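Local coordinates for protein UDP-L-Rhamnose Synthase (Acanthamoeba polyphaga mimivirus, PDB 7JID) that probably makes UDP-L-rhamnose by epimerisation and NADPH-dependent reduction of a UDP-linked keto sugar, holding NADP and the UDP-sugar side by side in a Rossmann-type fold, at residues R54-I59 and D204-K209; D71-S76 and S137-V142. One frame throughout, in Å; residues are numbered along the deposited sequence.

Contact 1: R54-I59 and D204-K209. With NAP (NADP nicotinamide-adenine-dinucleotide phosphate), chain D.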
loop_
_atom_site.group_PDB
_atom_site.type_symbol
_atom_site.label_atom_id
_atom_site.label_comp_id
_atom_site.label_asym_id
_atom_site.label_seq_id
_atom_site.Cartn_x
_atom_site.Cartn_y
_atom_site.Cartn_z
ATOM N N ARG A 54 -3.726 19.243 -17.594
ATOM C CA ARG A 54 -3.868 18.981 -16.142
ATOM C C ARG A 54 -4.540 17.630 -15.994
ATOM O O ARG A 54 -5.509 17.346 -16.741
ATOM C CB ARG A 54 -4.723 20.054 -15.464
ATOM C CG ARG A 54 -4.189 21.481 -15.483
ATOM C CD ARG A 54 -2.819 21.649 -14.838
ATOM N NE ARG A 54 -2.495 23.075 -14.838
ATOM C CZ ARG A 54 -1.875 23.703 -15.853
ATOM N NH1 ARG A 54 -1.508 23.011 -16.921
ATOM N NH2 ARG A 54 -1.680 25.013 -15.807
ATOM N N VAL A 55 -4.136 16.878 -14.977
ATOM C CA VAL A 55 -4.862 15.660 -14.539
ATOM C C VAL A 55 -5.308 15.874 -13.087
ATOM O O VAL A 55 -4.543 16.435 -12.301
ATOM C CB VAL A 55 -3.974 14.418 -14.707
ATOM C CG1 VAL A 55 -4.661 13.161 -14.209
ATOM C CG2 VAL A 55 -3.562 14.252 -16.174
ATOM N N MET A 56 -6.500 15.422 -12.783
ATOM C CA MET A 56 -6.971 15.442 -11.368
ATOM C C MET A 56 -7.511 14.074 -10.991
ATOM O O MET A 56 -8.130 13.406 -11.813
ATOM C CB MET A 56 -8.035 16.510 -11.114
ATOM C CG MET A 56 -7.703 17.884 -11.713
ATOM S SD MET A 56 -8.857 19.201 -11.212
ATOM C CE MET A 56 -8.084 19.636 -9.655
ATOM N N SER A 57 -7.293 13.723 -9.732
ATOM C CA SER A 57 -7.714 12.448 -9.123
ATOM C C SER A 57 -8.735 12.732 -8.009
ATOM O O SER A 57 -8.348 13.276 -6.950
ATOM C CB SER A 57 -6.554 11.665 -8.586
ATOM O OG SER A 57 -7.027 10.451 -7.996
ATOM N N PHE A 58 -9.962 12.294 -8.228
ATOM C CA PHE A 58 -11.054 12.293 -7.222
ATOM C C PHE A 58 -11.522 10.878 -6.972
ATOM O O PHE A 58 -12.735 10.659 -6.943
ATOM C CB PHE A 58 -12.169 13.240 -7.649
ATOM C CG PHE A 58 -11.662 14.626 -7.922
ATOM C CD1 PHE A 58 -11.095 15.375 -6.910
ATOM C CD2 PHE A 58 -11.640 15.137 -9.214
ATOM C CE1 PHE A 58 -10.561 16.633 -7.144
ATOM C CE2 PHE A 58 -11.138 16.411 -9.440
ATOM C CZ PHE A 58 -10.566 17.136 -8.427
ATOM N N ILE A 59 -10.572 9.959 -6.848
ATOM C CA ILE A 59 -10.904 8.518 -6.768
ATOM C C ILE A 59 -10.664 8.049 -5.335
ATOM O O ILE A 59 -9.794 8.579 -4.613
ATOM C CB ILE A 59 -10.140 7.635 -7.764
ATOM C CG1 ILE A 59 -8.657 7.538 -7.396
ATOM C CG2 ILE A 59 -10.381 8.123 -9.192
ATOM C CD1 ILE A 59 -7.826 6.651 -8.289
ATOM N N ASP A 204 -7.783 26.785 -8.597
ATOM C CA ASP A 204 -6.775 27.861 -8.764
ATOM C C ASP A 204 -5.367 27.270 -8.626
ATOM O O ASP A 204 -4.473 27.577 -9.410
ATOM C CB ASP A 204 -7.043 29.028 -7.808
ATOM C CG ASP A 204 -6.203 30.256 -8.140
ATOM O OD1 ASP A 204 -6.486 30.841 -9.239
ATOM O OD2 ASP A 204 -5.231 30.560 -7.385
ATOM N N MET A 205 -5.115 26.525 -7.556
ATOM C CA MET A 205 -3.827 25.855 -7.304
ATOM C C MET A 205 -3.402 24.953 -8.489
ATOM O O MET A 205 -2.235 25.047 -8.886
ATOM C CB MET A 205 -3.923 25.040 -6.004
ATOM C CG MET A 205 -3.937 25.922 -4.811
ATOM S SD MET A 205 -4.240 24.929 -3.311
ATOM C CE MET A 205 -2.532 24.698 -2.829
ATOM N N ALA A 206 -4.313 24.163 -9.059
ATOM C CA ALA A 206 -4.067 23.239 -10.196
ATOM C C ALA A 206 -3.803 24.114 -11.445
ATOM O O ALA A 206 -2.778 23.905 -12.115
ATOM C CB ALA A 206 -5.234 22.322 -10.416
ATOM N N ARG A 207 -4.588 25.168 -11.635
ATOM C CA ARG A 207 -4.323 26.115 -12.762
ATOM C C ARG A 207 -2.896 26.654 -12.644
ATOM O O ARG A 207 -2.167 26.792 -13.704
ATOM C CB ARG A 207 -5.378 27.218 -12.767
ATOM C CG ARG A 207 -5.178 28.207 -13.905
ATOM C CD ARG A 207 -6.338 29.139 -13.963
ATOM N NE ARG A 207 -7.448 28.519 -14.662
ATOM C CZ ARG A 207 -8.606 28.201 -14.142
ATOM N NH1 ARG A 207 -8.864 28.438 -12.872
ATOM N NH2 ARG A 207 -9.536 27.683 -14.916
ATOM N N ASN A 208 -2.454 26.975 -11.429
ATOM C CA ASN A 208 -1.139 27.605 -11.173
ATOM C C ASN A 208 0.011 26.596 -11.211
ATOM O O ASN A 208 1.126 27.022 -11.007
ATOM C CB ASN A 208 -1.114 28.384 -9.860
ATOM C CG ASN A 208 -1.961 29.635 -9.893
ATOM O OD1 ASN A 208 -2.349 30.102 -10.970
ATOM N ND2 ASN A 208 -2.332 30.144 -8.720
ATOM N N LYS A 209 -0.291 25.300 -11.275
ATOM C CA LYS A 209 0.682 24.176 -11.221
ATOM C C LYS A 209 1.368 24.193 -9.853
ATOM O O LYS A 209 2.496 23.751 -9.751
ATOM C CB LYS A 209 1.639 24.201 -12.427
ATOM C CG LYS A 209 0.919 23.950 -13.734
ATOM C CD LYS A 209 1.749 24.223 -14.992
ATOM C CE LYS A 209 2.975 23.363 -15.125
ATOM N NZ LYS A 209 3.424 23.348 -16.542
HETATM P PA NAP D . -17.259 8.914 -4.541
HETATM O O1A NAP D . -18.556 9.632 -4.836
HETATM O O2A NAP D . -17.306 7.472 -4.142
HETATM O O5B NAP D . -16.419 9.133 -5.866
HETATM C C5B NAP D . -15.264 8.335 -6.130
HETATM C C4B NAP D . -15.039 8.044 -7.606
HETATM O O4B NAP D . -13.793 7.395 -7.821
HETATM C C3B NAP D . -16.152 7.132 -8.104
HETATM O O3B NAP D . -16.619 7.797 -9.301
HETATM C C2B NAP D . -15.406 5.838 -8.406
HETATM O O2B NAP D . -15.914 5.290 -9.585
HETATM C C1B NAP D . -13.973 6.288 -8.682
HETATM N N9A NAP D . -12.901 5.323 -8.532
HETATM C C8A NAP D . -12.587 4.635 -7.443
HETATM N N7A NAP D . -11.511 3.875 -7.660
HETATM C C5A NAP D . -11.138 4.077 -8.931
HETATM C C6A NAP D . -10.118 3.547 -9.750
HETATM N N6A NAP D . -9.289 2.662 -9.246
HETATM N N1A NAP D . -10.073 3.997 -11.052
HETATM C C2A NAP D . -10.946 4.917 -11.487
HETATM N N3A NAP D . -11.954 5.463 -10.788
HETATM C C4A NAP D . -12.044 5.054 -9.494
HETATM O O3 NAP D . -16.330 9.600 -3.418
HETATM P PN NAP D . -16.018 11.183 -3.234
HETATM O O1N NAP D . -16.505 11.391 -1.810
HETATM O O2N NAP D . -16.324 12.048 -4.384
HETATM O O5D NAP D . -14.448 11.113 -3.039
HETATM C C5D NAP D . -13.391 11.293 -3.971
HETATM C C4D NAP D . -12.107 10.661 -3.356
HETATM O O4D NAP D . -11.153 11.669 -3.240
HETATM C C3D NAP D . -12.415 10.194 -1.949
HETATM O O3D NAP D . -11.333 9.370 -1.372
HETATM C C2D NAP D . -12.626 11.634 -1.425
HETATM O O2D NAP D . -12.627 11.870 -0.010
HETATM C C1D NAP D . -11.492 12.398 -2.055
HETATM P P2B NAP D . -16.529 3.827 -9.612
HETATM O O1X NAP D . -17.881 3.863 -9.044
HETATM O O2X NAP D . -16.586 3.695 -11.145
HETATM O O3X NAP D . -15.643 2.773 -8.938
#
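Arg54 reaches Ala206 and Arg207 with CG beside the backbone N and a bend at chi2 (-58°); the chain straightens at chi3 and presents its guanidinium to the carbonyl end of helix 195-207. Arg54 NE donates to Ala206 O at 2.9 Å, the oxygen lying slightly out of the guanidinium plane. Arg54 NH2 gives a straighter bond to Arg207 O, 2.8 Å long and 164° at the hydrogen, and this oxygen lies in that plane. Two successive carbonyls thus line one edge of the group and fix its rotation. Over one face lies Lys209, its aliphatic chain crossing at about a right angle with Lys209 CG 3.5 Å from Arg54 CZ. Lys209 has positive phi and closes the helix in a Schellman motif; its N also donates to Ala206 O, from the opposite face of that carbonyl to Arg54 NE. Farther along, Met56 CE meets Ala206 CB at 4.0 Å. Strand 54-57 lies between strands 5-9 and 103-109 in the parallel Rossmann-type sheet, with helix 195-207 packed on it; as usual in this fold, its C-terminal end leads to the dinucleotide, where Ile59 CG2 packs 3.5 Å from C4A of the NADP adenine. Arg207 instead pairs with Glu28. Positive Arg54 sits at the negative end of the helix dipole, which probably favours the pairing, though the nearby Lys209 charge probably offsets part of the gain.

Contact 2: D71-S76 and S137-V142; sequences DYLEQS and SSYSVV. With AWU ([[(2~{R},3~{S},4~{R},5~{R})-5-[2,4-bis(oxidanylidene)pyrimidin-1-yl]-3,4-bis(oxidanyl)oxolan-2-yl]methoxy-oxidanyl-phosphoryl] [(2~{R},3~{R},4~{R},5~{R},6~{S})-6-methyl-3,4,5-tris(oxidanyl)oxan-2-yl] hydrogen phosphate), chain C.
Glu74 grips the first turn of helix 138-150 with both carboxylate oxygens. Glu74 OE2 accepts from Ser138 N on the syn lone pair, a nearly linear bond of 2.7 Å and 174°, while Glu74 OE1 takes Ser138 OG at 2.7 Å, also from the syn side but out of the carboxylate plane. A bend at chi2 (-60°) folds the glutamate back toward the helix. A water extends the grip, donating to Glu74 OE2 at 2.6 Å and accepting from Tyr139 N. Ser137 is the N-cap, its OG accepting from Ser140 N. The carboxylate probably also gains from the positive end of the helix dipole. Next to this polar cluster, Leu73 CD1 rests on Tyr139 CB at 3.8 Å, near the ring edge. The phenol leads away to the UDP-rhamnose, where Tyr139 OH and sugar O4' share a hydrogen bond of 2.8 Å; NADP also touches this tyrosine, which is consistent with the Tyr-x-x-x-Lys pattern of short-chain dehydrogenase/reductases. Leu73 leans on Asn82 and Asn86 of helix 79-99, and Ser138 and Val142 pack on Leu79 of the second subunit, so the 3-10 turn joins helix 138-150 close to the dimer interface.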
loop_
_atom_site.group_PDB
_atom_site.type_symbol
_atom_site.label_atom_id
_atom_site.label_comp_id
_atom_site.label_asym_id
_atom_site.label_seq_id
_atom_site.Cartn_x
_atom_site.Cartn_y
_atom_site.Cartn_z
ATOM N N ASP A 71 -16.485 2.113 6.938
ATOM C CA ASP A 71 -16.627 0.794 7.582
ATOM C C ASP A 71 -16.635 -0.314 6.516
ATOM O O ASP A 71 -16.313 -1.473 6.824
ATOM C CB ASP A 71 -17.910 0.765 8.411
ATOM C CG ASP A 71 -17.715 1.327 9.799
ATOM O OD1 ASP A 71 -16.624 1.845 10.052
ATOM O OD2 ASP A 71 -18.615 1.083 10.654
ATOM N N TYR A 72 -17.005 0.034 5.292
ATOM C CA TYR A 72 -17.131 -0.879 4.133
ATOM C C TYR A 72 -15.804 -1.634 4.023
ATOM O O TYR A 72 -15.785 -2.832 3.708
ATOM C CB TYR A 72 -17.446 -0.084 2.871
ATOM C CG TYR A 72 -17.272 -0.865 1.597
ATOM C CD1 TYR A 72 -16.166 -0.694 0.776
ATOM C CD2 TYR A 72 -18.231 -1.778 1.226
ATOM C CE1 TYR A 72 -15.990 -1.452 -0.371
ATOM C CE2 TYR A 72 -18.084 -2.524 0.072
ATOM C CZ TYR A 72 -16.985 -2.344 -0.747
ATOM O OH TYR A 72 -16.866 -3.132 -1.868
ATOM N N LEU A 73 -14.662 -0.941 4.219
ATOM C CA LEU A 73 -13.325 -1.539 3.966
ATOM C C LEU A 73 -12.891 -2.514 5.050
ATOM O O LEU A 73 -11.876 -3.164 4.841
ATOM C CB LEU A 73 -12.253 -0.448 3.822
ATOM C CG LEU A 73 -12.545 0.571 2.729
ATOM C CD1 LEU A 73 -11.661 1.795 2.890
ATOM C CD2 LEU A 73 -12.359 -0.082 1.376
ATOM N N GLU A 74 -13.633 -2.643 6.161
ATOM C CA GLU A 74 -13.199 -3.533 7.270
ATOM C C GLU A 74 -13.631 -4.988 7.006
ATOM O O GLU A 74 -13.091 -5.879 7.680
ATOM C CB GLU A 74 -13.730 -3.000 8.599
ATOM C CG GLU A 74 -13.309 -1.564 8.885
ATOM C CD GLU A 74 -11.805 -1.352 8.952
ATOM O OE1 GLU A 74 -11.065 -2.369 9.027
ATOM O OE2 GLU A 74 -11.354 -0.175 8.931
ATOM N N GLN A 75 -14.511 -5.205 6.037
ATOM C CA GLN A 75 -15.038 -6.554 5.688
ATOM C C GLN A 75 -13.936 -7.424 5.070
ATOM O O GLN A 75 -13.118 -6.918 4.253
ATOM C CB GLN A 75 -16.151 -6.472 4.657
ATOM C CG GLN A 75 -17.264 -5.509 4.985
ATOM C CD GLN A 75 -18.266 -5.547 3.873
ATOM O OE1 GLN A 75 -19.078 -6.480 3.793
ATOM N NE2 GLN A 75 -18.185 -4.580 2.966
ATOM N N SER A 76 -13.918 -8.715 5.398
ATOM C CA SER A 76 -12.998 -9.703 4.767
ATOM C C SER A 76 -13.130 -9.623 3.245
ATOM O O SER A 76 -14.253 -9.541 2.749
ATOM C CB SER A 76 -13.261 -11.094 5.267
ATOM O OG SER A 76 -12.146 -11.919 4.945
ATOM N N SER A 137 -8.605 3.042 11.524
ATOM C CA SER A 137 -9.471 2.478 10.463
ATOM C C SER A 137 -8.523 1.952 9.370
ATOM O O SER A 137 -7.419 2.518 9.168
ATOM C CB SER A 137 -10.465 3.451 9.912
ATOM O OG SER A 137 -9.798 4.503 9.221
ATOM N N SER A 138 -8.960 0.975 8.601
ATOM C CA SER A 138 -8.155 0.435 7.481
ATOM C C SER A 138 -7.990 1.514 6.407
ATOM O O SER A 138 -6.872 1.649 5.829
ATOM C CB SER A 138 -8.743 -0.839 6.954
ATOM O OG SER A 138 -8.607 -1.869 7.944
ATOM N N TYR A 139 -9.040 2.312 6.209
ATOM C CA TYR A 139 -9.019 3.499 5.297
ATOM C C TYR A 139 -7.879 4.421 5.703
ATOM O O TYR A 139 -7.016 4.827 4.893
ATOM C CB TYR A 139 -10.309 4.296 5.388
ATOM C CG TYR A 139 -10.294 5.577 4.591
ATOM C CD1 TYR A 139 -10.473 5.574 3.210
ATOM C CD2 TYR A 139 -10.168 6.797 5.227
ATOM C CE1 TYR A 139 -10.463 6.762 2.493
ATOM C CE2 TYR A 139 -10.178 7.998 4.516
ATOM C CZ TYR A 139 -10.348 7.972 3.146
ATOM O OH TYR A 139 -10.354 9.165 2.454
ATOM N N SER A 140 -7.843 4.788 6.986
ATOM C CA SER A 140 -6.891 5.803 7.470
ATOM C C SER A 140 -5.474 5.244 7.351
ATOM O O SER A 140 -4.524 5.969 6.983
ATOM C CB SER A 140 -7.189 6.283 8.857
ATOM O OG SER A 140 -8.331 7.126 8.856
ATOM N N VAL A 141 -5.328 3.953 7.600
ATOM C CA VAL A 141 -3.999 3.287 7.526
ATOM C C VAL A 141 -3.468 3.358 6.093
ATOM O O VAL A 141 -2.351 3.848 5.879
ATOM C CB VAL A 141 -4.082 1.843 8.001
ATOM C CG1 VAL A 141 -2.757 1.155 7.683
ATOM C CG2 VAL A 141 -4.362 1.812 9.501
ATOM N N VAL A 142 -4.269 2.938 5.138
ATOM C CA VAL A 142 -3.839 2.892 3.718
ATOM C C VAL A 142 -3.603 4.323 3.232
ATOM O O VAL A 142 -2.560 4.583 2.620
ATOM C CB VAL A 142 -4.850 2.126 2.861
ATOM C CG1 VAL A 142 -4.537 2.292 1.369
ATOM C CG2 VAL A 142 -4.845 0.664 3.248
HETATM P PA AWU C . -18.849 8.660 8.902
HETATM O O1A AWU C . -18.642 7.282 9.407
HETATM O O2A AWU C . -20.208 9.021 8.326
HETATM O O3A AWU C . -17.922 9.155 7.656
HETATM P PB AWU C . -16.442 8.567 7.229
HETATM O O1B AWU C . -15.410 8.493 8.380
HETATM O O2B AWU C . -16.666 7.317 6.349
HETATM O O3B AWU C . -15.994 9.812 6.329
HETATM C "C5'" AWU C . -13.345 10.025 3.864
HETATM O "O5'" AWU C . -14.620 9.964 4.475
HETATM C "C4'" AWU C . -12.695 11.362 4.174
HETATM O "O4'" AWU C . -11.324 11.408 3.719
HETATM C "C3'" AWU C . -12.707 11.570 5.653
HETATM O "O3'" AWU C . -12.381 12.912 5.899
HETATM C "C2'" AWU C . -14.086 11.374 6.275
HETATM C "C1'" AWU C . -14.721 10.133 5.827
HETATM N N1 AWU C . -20.673 9.757 13.637
HETATM C C2 AWU C . -21.545 9.982 14.689
HETATM O O2 AWU C . -21.508 11.066 15.308
HETATM N N3 AWU C . -22.523 9.054 14.933
HETATM C C4 AWU C . -22.566 7.864 14.278
HETATM O O4 AWU C . -23.532 7.060 14.554
HETATM C C5 AWU C . -21.700 7.647 13.206
HETATM C C6 AWU C . -20.677 8.557 12.954
HETATM C C1C AWU C . -19.606 10.748 13.318
HETATM C C2C AWU C . -18.186 10.202 13.158
HETATM C C3C AWU C . -17.562 11.234 12.184
HETATM C C4C AWU C . -18.749 11.618 11.362
HETATM C C5C AWU C . -18.768 11.072 9.950
HETATM C "C6'" AWU C . -13.624 9.839 2.374
HETATM O "O2'" AWU C . -14.930 12.391 5.778
HETATM O O2C AWU C . -17.552 10.223 14.412
HETATM O O3C AWU C . -17.157 12.401 12.877
HETATM O O4C AWU C . -19.920 11.112 11.989
HETATM O O5C AWU C . -18.512 9.653 10.061
HETATM O O HOH W 1 -11.850 1.626 7.089
#

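Both contacts are largely buried, yet they lie on opposite sides of the chain's centre, about 27 Å apart between centres, and share no helix or strand. Contact 2 is nested within the loop that contact 1 closes. Each uses a charged side chain with two hydrogen bonds to a helix end, with the signs reversed: an arginine meets C-terminal carbonyls in contact 1, a glutamate meets the N-terminal turn in contact 2. Contact 1 ties a strand of the central sheet to a covering helix, with a solvent-exposed lysine at its border; contact 2 joins a connecting loop to a helix beside the second subunit. Contact 1 gives Phe58 and Ile59 to the NADP pocket; Tyr139 of contact 2 lines both the NADP and UDP-sugar pockets.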